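Local coordinates for protein putative sugar isomerase (Parabacteroides distasonis, PDB 3LMZ) that probably interconverts sugars as an isomerase built on the xylose isomerase-like TIM barrel, at residues 142-147 / 158-163; 130-135 / 164-169; 146-151 / 181-186. All coordinates share one frame; numbering follows the deposited sequence.

In the fold
The three contacts follow one sector of the TIM barrel from its ligand pocket outward. Contact 1 packs helix 144-151 on strand 158-163, and contact 2 brings the end of strand 128-132 to helix 164-169, their centres about 7 Å apart; Asp-163 OD2 joins them by a probable hydrogen bond of 2.6 Å to His-132 NE2. Contact 3 continues from the same helix to the turn before strand 185-193, its centre about 5 Å from that of contact 1. A hydrogen bond of 2.7 Å from Arg-184 NH1 to Ile-158 O joins the two. Contact 2 holds the citrate, and the centre of contact 3 lies about 12 Å from that of contact 2, on the helical layer.

Contact 1. Residues 142-147 / 158-163; sequences PDATDV and IGMCLD
Ala-144 and Val-147, one turn apart on the helix, rest on Met-160 (selenomethionine) of strand 158-163. Met-160 SE meets Ala-144 CB at 3.6 Å, and beyond it Met-160 CE curls against Ala-144 O at 3.4 Å. A bend at the last torsion (chi3 74°) turns the chain there. Val-147 presents its CG1 branch, which sits 3.7 Å from Met-160 CB and equally far from Gly-159 O. Leu-162 joins through one methyl, CD1, lying 4.1 Å from Ala-144 CB. No hydrogen bond crosses the interface: a small alanine lets the helix come close, and the long unbranched methionine chain bends over the alanine, while its CB abuts the valine.

Asp-143 sets the start of the helix. As its N-cap it accepts Asp-146 N on OD1 at 2.9 Å, a role suited to a short carboxylate, while its OD2 takes a bond from Asn-170. Asp-167 OD1 adds another grip by receiving Ala-144 N.

The arrangement belongs to the beta-alpha-beta unit of strand 128-132, helix 144-151 and strand 158-163, the repeated element of a TIM barrel. Helix 174-181 borders the same patch through Tyr-181 and Leu-178, and Val-185 of strand 185-193 touches Met-160 from the next strand.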
loop_
_atom_site.group_PDB
_atom_site.type_symbol
_atom_site.label_atom_id
_atom_site.label_comp_id
_atom_site.label_asym_id
_atom_site.label_seq_id
_atom_site.Cartn_x
_atom_site.Cartn_y
_atom_site.Cartn_z
ATOM N N PRO A 142 -26.364 3.906 -14.440
ATOM C CA PRO A 142 -25.076 4.563 -14.589
ATOM C C PRO A 142 -24.504 5.134 -13.317
ATOM O O PRO A 142 -23.260 5.194 -13.173
ATOM C CB PRO A 142 -25.351 5.711 -15.583
ATOM C CG PRO A 142 -26.801 5.927 -15.543
ATOM C CD PRO A 142 -27.450 4.612 -15.128
ATOM N N ASP A 143 -25.380 5.563 -12.392
ATOM C CA ASP A 143 -24.915 6.240 -11.187
ATOM C C ASP A 143 -25.833 6.025 -9.957
ATOM O O ASP A 143 -26.901 5.398 -10.040
ATOM C CB ASP A 143 -24.644 7.733 -11.462
ATOM C CG ASP A 143 -25.930 8.552 -11.738
ATOM O OD1 ASP A 143 -27.062 8.046 -11.554
ATOM O OD2 ASP A 143 -25.769 9.732 -12.194
ATOM N N ALA A 144 -25.458 6.598 -8.826
ATOM C CA ALA A 144 -26.158 6.347 -7.582
ATOM C C ALA A 144 -27.572 6.944 -7.668
ATOM O O ALA A 144 -28.530 6.308 -7.223
ATOM C CB ALA A 144 -25.389 6.970 -6.441
ATOM N N THR A 145 -27.724 8.117 -8.297
ATOM C CA THR A 145 -29.042 8.747 -8.416
ATOM C C THR A 145 -29.992 7.884 -9.189
ATOM O O THR A 145 -31.167 7.758 -8.832
ATOM C CB THR A 145 -28.936 10.108 -9.099
ATOM O OG1 THR A 145 -28.081 10.937 -8.306
ATOM C CG2 THR A 145 -30.358 10.737 -9.314
ATOM N N ASP A 146 -29.492 7.237 -10.242
ATOM C CA ASP A 146 -30.365 6.367 -11.034
ATOM C C ASP A 146 -30.836 5.158 -10.229
ATOM O O ASP A 146 -31.995 4.772 -10.337
ATOM C CB ASP A 146 -29.667 5.866 -12.281
ATOM C CG ASP A 146 -30.613 5.121 -13.194
ATOM O OD1 ASP A 146 -31.498 5.797 -13.785
ATOM O OD2 ASP A 146 -30.522 3.880 -13.307
ATOM N N VAL A 147 -30.001 4.602 -9.383
ATOM C CA VAL A 147 -30.419 3.489 -8.560
ATOM C C VAL A 147 -31.399 3.961 -7.540
ATOM O O VAL A 147 -32.453 3.318 -7.365
ATOM C CB VAL A 147 -29.254 2.772 -7.864
ATOM C CG1 VAL A 147 -29.789 1.647 -6.953
ATOM C CG2 VAL A 147 -28.301 2.202 -8.888
ATOM N N ILE A 158 -33.937 -3.108 -0.907
ATOM C CA ILE A 158 -33.359 -2.932 -2.208
ATOM C C ILE A 158 -32.632 -1.591 -2.263
ATOM O O ILE A 158 -33.165 -0.551 -1.955
ATOM C CB ILE A 158 -34.384 -2.977 -3.323
ATOM C CG1 ILE A 158 -35.233 -4.249 -3.265
ATOM C CG2 ILE A 158 -33.644 -2.875 -4.637
ATOM C CD1 ILE A 158 -36.427 -4.289 -4.265
ATOM N N GLY A 159 -31.349 -1.645 -2.605
ATOM C CA GLY A 159 -30.541 -0.434 -2.738
ATOM C C GLY A 159 -29.424 -0.602 -3.753
ATOM O O GLY A 159 -29.568 -1.290 -4.747
HETATM N N MSE A 160 -28.296 -0.020 -3.394
HETATM C CA MSE A 160 -27.122 0.071 -4.265
HETATM C C MSE A 160 -25.865 -0.474 -3.617
HETATM O O MSE A 160 -25.699 -0.478 -2.393
HETATM C CB MSE A 160 -26.850 1.530 -4.722
HETATM C CG MSE A 160 -26.327 2.472 -3.632
HETATM SE SE MSE A 160 -26.227 4.264 -4.300
HETATM C CE MSE A 160 -28.103 4.629 -4.280
ATOM N N CYS A 161 -24.988 -0.968 -4.519
ATOM C CA CYS A 161 -23.549 -1.156 -4.299
ATOM C C CYS A 161 -22.958 0.133 -4.863
ATOM O O CYS A 161 -22.900 0.362 -6.095
ATOM C CB CYS A 161 -23.021 -2.421 -5.022
ATOM S SG CYS A 161 -21.245 -2.416 -4.887
ATOM N N LEU A 162 -22.627 1.019 -3.920
ATOM C CA LEU A 162 -22.116 2.342 -4.289
ATOM C C LEU A 162 -20.705 2.125 -4.791
ATOM O O LEU A 162 -19.779 1.877 -4.024
ATOM C CB LEU A 162 -22.113 3.349 -3.140
ATOM C CG LEU A 162 -21.422 4.675 -3.418
ATOM C CD1 LEU A 162 -22.062 5.408 -4.550
ATOM C CD2 LEU A 162 -21.394 5.467 -2.140
ATOM N N ASP A 163 -20.518 2.303 -6.091
ATOM C CA ASP A 163 -19.188 2.170 -6.716
ATOM C C ASP A 163 -18.665 3.601 -6.853
ATOM O O ASP A 163 -19.094 4.389 -7.695
ATOM C CB ASP A 163 -19.311 1.455 -8.063
ATOM C CG ASP A 163 -17.951 1.145 -8.702
ATOM O OD1 ASP A 163 -17.123 2.098 -8.750
ATOM O OD2 ASP A 163 -17.777 -0.069 -9.070
#

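Contact 2. Residues 130-135 / 164-169; sequences AIHLHG and VGHDLR. With CIT (citric acid), chain B.
Gly-135 and His-166 bring the two backbones to their nearest point, with CA atoms 4.3 Å apart, where the loop leaving strand 128-132 meets helix 164-169. This is the ligand end of the TIM barrel, where loops following the strands build the pocket. Glycine fits because its phi is positive (79°) and because a CB would crowd His-166 ND1 and Arg-169 NH1.

His-166 carries most of the contact. Its CB lies 3.5 Å from Gly-135 N, and its ring passes under His-134 O, which stands 3.6 Å above the ring plane over the centre. CG points away from its own carbonyl carbon (chi1 -70°), which aims the imidazole at the pocket. Leu-133 runs antiparallel to the His-166 side chain and sets CD1 against His-166 CB and, at 3.7 Å, Asp-167 N, an apolar filler beneath the polar pocket. Leu-133 O is buried here without a partner in the model.

Three imidazoles grip a citrate, probably from the crystallisation liquor. His-132 ND1 and His-134 NE2 both donate to its O6, and His-166 NE2 donates to O1 at 2.9 Å, a nearly straight bond (166°). Tyr-84, Glu-231 and Lys-50 hold the same ligand, consistent with a site for a polyhydroxylated substrate. His-132 NE2 is hydrogen-bonded to Asp-163 OD2, which probably fixes the rotation of the ring so that ND1 faces the citrate, and the Arg-169 guanidinium is drawn by Asp-137 in a salt bridge. Behind His-166, Arg-169 NH1 gives ND1 only a weak bond; separately, one water links the two segments, donating to His-134 O at 2.7 Å and accepting from Arg-169 NH1 at 3.0 Å.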
loop_
_atom_site.group_PDB
_atom_site.type_symbol
_atom_site.label_atom_id
_atom_site.label_comp_id
_atom_site.label_asym_id
_atom_site.label_seq_id
_atom_site.Cartn_x
_atom_site.Cartn_y
_atom_site.Cartn_z
ATOM N N ALA A 130 -28.237 -5.278 -3.388
ATOM C CA ALA A 130 -27.457 -4.089 -3.699
ATOM C C ALA A 130 -27.168 -4.076 -5.201
ATOM O O ALA A 130 -26.445 -4.925 -5.675
ATOM C CB ALA A 130 -26.134 -4.082 -2.914
ATOM N N ILE A 131 -27.744 -3.117 -5.914
ATOM C CA ILE A 131 -27.585 -2.987 -7.375
ATOM C C ILE A 131 -26.221 -2.307 -7.670
ATOM O O ILE A 131 -25.932 -1.196 -7.171
ATOM C CB ILE A 131 -28.718 -2.156 -8.013
ATOM C CG1 ILE A 131 -30.066 -2.852 -7.821
ATOM C CG2 ILE A 131 -28.400 -1.917 -9.503
ATOM C CD1 ILE A 131 -31.264 -2.009 -8.028
ATOM N N HIS A 132 -25.390 -2.972 -8.489
ATOM C CA HIS A 132 -24.061 -2.408 -8.838
ATOM C C HIS A 132 -24.174 -1.382 -9.962
ATOM O O HIS A 132 -24.339 -1.756 -11.112
ATOM C CB HIS A 132 -23.034 -3.502 -9.206
ATOM C CG HIS A 132 -21.644 -2.966 -9.305
ATOM N ND1 HIS A 132 -20.662 -3.510 -10.098
ATOM C CD2 HIS A 132 -21.074 -1.889 -8.704
ATOM C CE1 HIS A 132 -19.553 -2.796 -9.986
ATOM N NE2 HIS A 132 -19.766 -1.798 -9.149
ATOM N N LEU A 133 -23.956 -0.121 -9.605
ATOM C CA LEU A 133 -23.962 0.971 -10.595
ATOM C C LEU A 133 -22.676 0.905 -11.395
ATOM O O LEU A 133 -21.660 0.456 -10.914
ATOM C CB LEU A 133 -24.199 2.309 -9.917
ATOM C CG LEU A 133 -23.076 2.841 -9.020
ATOM C CD1 LEU A 133 -22.047 3.692 -9.825
ATOM C CD2 LEU A 133 -23.555 3.655 -7.771
ATOM N N HIS A 134 -22.745 1.387 -12.647
ATOM C CA HIS A 134 -21.778 1.018 -13.682
ATOM C C HIS A 134 -21.103 2.127 -14.449
ATOM O O HIS A 134 -20.218 1.816 -15.253
ATOM C CB HIS A 134 -22.427 0.067 -14.672
ATOM C CG HIS A 134 -22.531 -1.324 -14.152
ATOM N ND1 HIS A 134 -23.641 -2.104 -14.353
ATOM C CD2 HIS A 134 -21.639 -2.086 -13.465
ATOM C CE1 HIS A 134 -23.444 -3.283 -13.773
ATOM N NE2 HIS A 134 -22.231 -3.308 -13.249
ATOM N N GLY A 135 -21.445 3.372 -14.168
ATOM C CA GLY A 135 -20.790 4.516 -14.791
ATOM C C GLY A 135 -21.257 4.817 -16.192
ATOM O O GLY A 135 -22.222 4.238 -16.709
ATOM N N VAL A 164 -17.671 3.923 -6.061
ATOM C CA VAL A 164 -17.249 5.298 -5.962
ATOM C C VAL A 164 -16.567 5.742 -7.264
ATOM O O VAL A 164 -16.694 6.896 -7.676
ATOM C CB VAL A 164 -16.359 5.498 -4.754
ATOM C CG1 VAL A 164 -17.131 5.085 -3.476
ATOM C CG2 VAL A 164 -14.945 4.784 -4.831
ATOM N N GLY A 165 -15.878 4.799 -7.928
ATOM C CA GLY A 165 -15.160 5.115 -9.141
ATOM C C GLY A 165 -16.091 5.354 -10.297
ATOM O O GLY A 165 -15.980 6.347 -11.043
ATOM N N HIS A 166 -17.026 4.434 -10.504
ATOM C CA HIS A 166 -18.008 4.631 -11.567
ATOM C C HIS A 166 -18.908 5.850 -11.336
ATOM O O HIS A 166 -19.250 6.557 -12.297
ATOM C CB HIS A 166 -18.852 3.384 -11.771
ATOM C CG HIS A 166 -18.084 2.266 -12.371
ATOM N ND1 HIS A 166 -17.128 2.477 -13.355
ATOM C CD2 HIS A 166 -18.132 0.928 -12.157
ATOM C CE1 HIS A 166 -16.626 1.307 -13.716
ATOM N NE2 HIS A 166 -17.204 0.358 -12.998
ATOM N N ASP A 167 -19.252 6.122 -10.094
ATOM C CA ASP A 167 -20.045 7.300 -9.780
ATOM C C ASP A 167 -19.283 8.576 -10.192
ATOM O O ASP A 167 -19.842 9.448 -10.831
ATOM C CB ASP A 167 -20.399 7.302 -8.284
ATOM C CG ASP A 167 -21.722 8.032 -7.949
ATOM O OD1 ASP A 167 -22.743 7.852 -8.646
ATOM O OD2 ASP A 167 -21.674 8.725 -6.910
ATOM N N LEU A 168 -18.002 8.664 -9.807
ATOM C CA LEU A 168 -17.228 9.844 -10.106
ATOM C C LEU A 168 -17.060 9.973 -11.621
ATOM O O LEU A 168 -17.114 11.071 -12.174
ATOM C CB LEU A 168 -15.897 9.896 -9.386
ATOM C CG LEU A 168 -15.120 11.243 -9.404
ATOM C CD1 LEU A 168 -15.662 12.250 -8.401
ATOM C CD2 LEU A 168 -13.616 11.045 -9.129
ATOM N N ARG A 169 -16.863 8.850 -12.321
ATOM C CA ARG A 169 -16.719 8.878 -13.790
ATOM C C ARG A 169 -17.996 9.333 -14.478
ATOM O O ARG A 169 -17.909 9.874 -15.609
ATOM C CB ARG A 169 -16.300 7.538 -14.336
ATOM C CG ARG A 169 -14.853 7.210 -13.986
ATOM C CD ARG A 169 -14.471 5.797 -14.470
ATOM N NE ARG A 169 -14.625 5.685 -15.909
ATOM C CZ ARG A 169 -15.579 4.979 -16.534
ATOM N NH1 ARG A 169 -16.456 4.272 -15.869
ATOM N NH2 ARG A 169 -15.627 4.981 -17.877
HETATM C C1 CIT B . -17.499 -3.294 -12.832
HETATM O O1 CIT B . -16.571 -2.446 -12.708
HETATM O O2 CIT B . -18.684 -2.865 -12.961
HETATM C C2 CIT B . -17.196 -4.786 -12.879
HETATM C C3 CIT B . -18.258 -5.646 -12.210
HETATM O O7 CIT B . -18.445 -5.397 -10.799
HETATM C C4 CIT B . -17.701 -7.061 -12.402
HETATM C C5 CIT B . -18.517 -8.123 -11.752
HETATM O O3 CIT B . -18.171 -8.580 -10.661
HETATM O O4 CIT B . -19.570 -8.524 -12.308
HETATM C C6 CIT B . -19.651 -5.572 -12.870
HETATM O O5 CIT B . -19.730 -5.739 -14.129
HETATM O O6 CIT B . -20.673 -5.289 -12.131
HETATM O O HOH W 1 -18.695 2.880 -17.238
#

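Contact 3. Residues 146-151 / 181-186; sequences DVWVHT and YHTRVF
Trp-148 lies across Tyr-181 in an offset stack, the tightly packed half of this contact. The centroids of the five-membered ring and the phenol ring are 4.4 Å apart, with their planes at 26°, and Tyr-181 CD1 presses over the indole face 3.3 Å from Trp-148 CD2. Trp-148 CB completes the overlap as a CH-pi donor above the phenol ring. Because CG is anti to the backbone N (chi1 -179°), the indole stretches off the helix to reach the last residue of helix 174-181 and the turn that follows.

Arg-184 approaches the benzo end of the indole with its aliphatic chain, CD lying 3.6 Å from Trp-148 CZ3, while its guanidinium plane stands steeply to the indole, at 77°. Thr-151 O sits over the guanidinium face, 3.1 Å from Arg-184 CZ; the angles are too poor for hydrogen bonds, and the N-H groups turn instead to the carbonyls of Ile-158, Asp-155 and Leu-154. The long arginine thus serves apolar and polar neighbours at once. Thr-151 fits the helix end because Thr-151 OG1 bonds back to Val-147 O at 2.9 Å.

On the looser side, the solvent-exposed Thr-183 offers only OG1, 3.6 Å from Trp-148 CH2 at the ring edge. Were Trp-148 an alanine, the Tyr-181 face and the Arg-184 methylenes would probably lose their cover, opening a gap between helix and turn.

In the helical layer around the barrel the contact ties helix 144-151 to the link between helix 174-181 and strand 185-193, with strand 158-163 running beneath: Thr-151 touches Ile-158 there and Ile-131 of strand 128-132.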
loop_
_atom_site.group_PDB
_atom_site.type_symbol
_atom_site.label_atom_id
_atom_site.label_comp_id
_atom_site.label_asym_id
_atom_site.label_seq_id
_atom_site.Cartn_x
_atom_site.Cartn_y
_atom_site.Cartn_z
ATOM N N ASP A 146 -29.492 7.237 -10.242
ATOM C CA ASP A 146 -30.365 6.367 -11.034
ATOM C C ASP A 146 -30.836 5.158 -10.229
ATOM O O ASP A 146 -31.995 4.772 -10.337
ATOM C CB ASP A 146 -29.667 5.866 -12.281
ATOM C CG ASP A 146 -30.613 5.121 -13.194
ATOM O OD1 ASP A 146 -31.498 5.797 -13.785
ATOM O OD2 ASP A 146 -30.522 3.880 -13.307
ATOM N N VAL A 147 -30.001 4.602 -9.383
ATOM C CA VAL A 147 -30.419 3.489 -8.560
ATOM C C VAL A 147 -31.399 3.961 -7.540
ATOM O O VAL A 147 -32.453 3.318 -7.365
ATOM C CB VAL A 147 -29.254 2.772 -7.864
ATOM C CG1 VAL A 147 -29.789 1.647 -6.953
ATOM C CG2 VAL A 147 -28.301 2.202 -8.888
ATOM N N TRP A 148 -31.152 5.131 -6.958
ATOM C CA TRP A 148 -32.059 5.729 -6.009
ATOM C C TRP A 148 -33.449 5.908 -6.595
ATOM O O TRP A 148 -34.436 5.494 -5.998
ATOM C CB TRP A 148 -31.526 7.055 -5.500
ATOM C CG TRP A 148 -32.390 7.752 -4.470
ATOM C CD1 TRP A 148 -33.259 8.815 -4.671
ATOM C CD2 TRP A 148 -32.488 7.414 -3.085
ATOM N NE1 TRP A 148 -33.849 9.166 -3.467
ATOM C CE2 TRP A 148 -33.394 8.327 -2.482
ATOM C CE3 TRP A 148 -31.848 6.468 -2.276
ATOM C CZ2 TRP A 148 -33.656 8.316 -1.099
ATOM C CZ3 TRP A 148 -32.106 6.471 -0.915
ATOM C CH2 TRP A 148 -33.004 7.366 -0.342
ATOM N N VAL A 149 -33.518 6.552 -7.761
ATOM C CA VAL A 149 -34.820 6.865 -8.357
ATOM C C VAL A 149 -35.608 5.589 -8.668
ATOM O O VAL A 149 -36.845 5.568 -8.570
ATOM C CB VAL A 149 -34.663 7.769 -9.639
ATOM C CG1 VAL A 149 -33.780 8.971 -9.340
ATOM C CG2 VAL A 149 -34.120 6.971 -10.810
ATOM N N HIS A 150 -34.907 4.516 -9.030
ATOM C CA HIS A 150 -35.566 3.216 -9.360
ATOM C C HIS A 150 -35.908 2.356 -8.143
ATOM O O HIS A 150 -36.647 1.379 -8.274
ATOM C CB HIS A 150 -34.707 2.435 -10.350
ATOM C CG HIS A 150 -34.801 2.960 -11.741
ATOM N ND1 HIS A 150 -33.971 3.937 -12.240
ATOM C CD2 HIS A 150 -35.701 2.691 -12.715
ATOM C CE1 HIS A 150 -34.335 4.224 -13.479
ATOM N NE2 HIS A 150 -35.365 3.466 -13.796
ATOM N N THR A 151 -35.368 2.689 -6.975
ATOM C CA THR A 151 -35.582 1.903 -5.776
ATOM C C THR A 151 -36.295 2.615 -4.588
ATOM O O THR A 151 -36.760 1.922 -3.670
ATOM C CB THR A 151 -34.294 1.298 -5.243
ATOM O OG1 THR A 151 -33.383 2.331 -4.849
ATOM C CG2 THR A 151 -33.646 0.381 -6.279
ATOM N N TYR A 181 -28.005 9.205 0.036
ATOM C CA TYR A 181 -28.607 7.887 -0.280
ATOM C C TYR A 181 -28.280 6.791 0.710
ATOM O O TYR A 181 -28.626 5.648 0.475
ATOM C CB TYR A 181 -28.210 7.446 -1.693
ATOM C CG TYR A 181 -28.502 8.463 -2.787
ATOM C CD1 TYR A 181 -29.693 9.193 -2.773
ATOM C CD2 TYR A 181 -27.654 8.651 -3.867
ATOM C CE1 TYR A 181 -30.006 10.131 -3.788
ATOM C CE2 TYR A 181 -27.942 9.604 -4.861
ATOM C CZ TYR A 181 -29.136 10.314 -4.828
ATOM O OH TYR A 181 -29.450 11.228 -5.813
ATOM N N HIS A 182 -27.555 7.121 1.771
ATOM C CA HIS A 182 -27.090 6.109 2.746
ATOM C C HIS A 182 -28.090 5.091 3.227
ATOM O O HIS A 182 -27.714 3.930 3.440
ATOM C CB HIS A 182 -26.371 6.762 3.958
ATOM C CG HIS A 182 -27.270 7.488 4.886
ATOM N ND1 HIS A 182 -27.654 8.797 4.695
ATOM C CD2 HIS A 182 -27.901 7.061 6.007
ATOM C CE1 HIS A 182 -28.500 9.140 5.651
ATOM N NE2 HIS A 182 -28.664 8.103 6.457
ATOM N N THR A 183 -29.365 5.476 3.324
ATOM C CA THR A 183 -30.373 4.522 3.782
ATOM C C THR A 183 -30.560 3.319 2.830
ATOM O O THR A 183 -31.092 2.253 3.227
ATOM C CB THR A 183 -31.726 5.218 4.012
ATOM O OG1 THR A 183 -32.136 5.902 2.812
ATOM C CG2 THR A 183 -31.594 6.260 5.166
ATOM N N ARG A 184 -30.124 3.478 1.584
ATOM C CA ARG A 184 -30.127 2.385 0.613
ATOM C C ARG A 184 -28.729 2.051 0.063
ATOM O O ARG A 184 -28.648 1.587 -1.038
ATOM C CB ARG A 184 -31.082 2.727 -0.534
ATOM C CG ARG A 184 -32.529 2.741 -0.065
ATOM C CD ARG A 184 -33.453 3.108 -1.186
ATOM N NE ARG A 184 -34.860 3.154 -0.799
ATOM C CZ ARG A 184 -35.703 2.115 -0.769
ATOM N NH1 ARG A 184 -35.318 0.895 -1.072
ATOM N NH2 ARG A 184 -36.986 2.302 -0.429
ATOM N N VAL A 185 -27.635 2.352 0.783
ATOM C CA VAL A 185 -26.306 1.883 0.364
ATOM C C VAL A 185 -25.971 0.646 1.216
ATOM O O VAL A 185 -25.747 0.742 2.446
ATOM C CB VAL A 185 -25.214 2.959 0.537
ATOM C CG1 VAL A 185 -23.812 2.412 0.216
ATOM C CG2 VAL A 185 -25.544 4.217 -0.339
ATOM N N PHE A 186 -25.959 -0.526 0.564
ATOM C CA PHE A 186 -25.801 -1.786 1.291
ATOM C C PHE A 186 -24.459 -2.442 1.069
ATOM O O PHE A 186 -24.129 -3.435 1.713
ATOM C CB PHE A 186 -26.997 -2.728 0.997
ATOM C CG PHE A 186 -28.327 -2.145 1.429
ATOM C CD1 PHE A 186 -28.474 -1.514 2.669
ATOM C CD2 PHE A 186 -29.417 -2.155 0.573
ATOM C CE1 PHE A 186 -29.679 -0.968 3.060
ATOM C CE2 PHE A 186 -30.597 -1.587 0.962
ATOM C CZ PHE A 186 -30.722 -1.000 2.197
#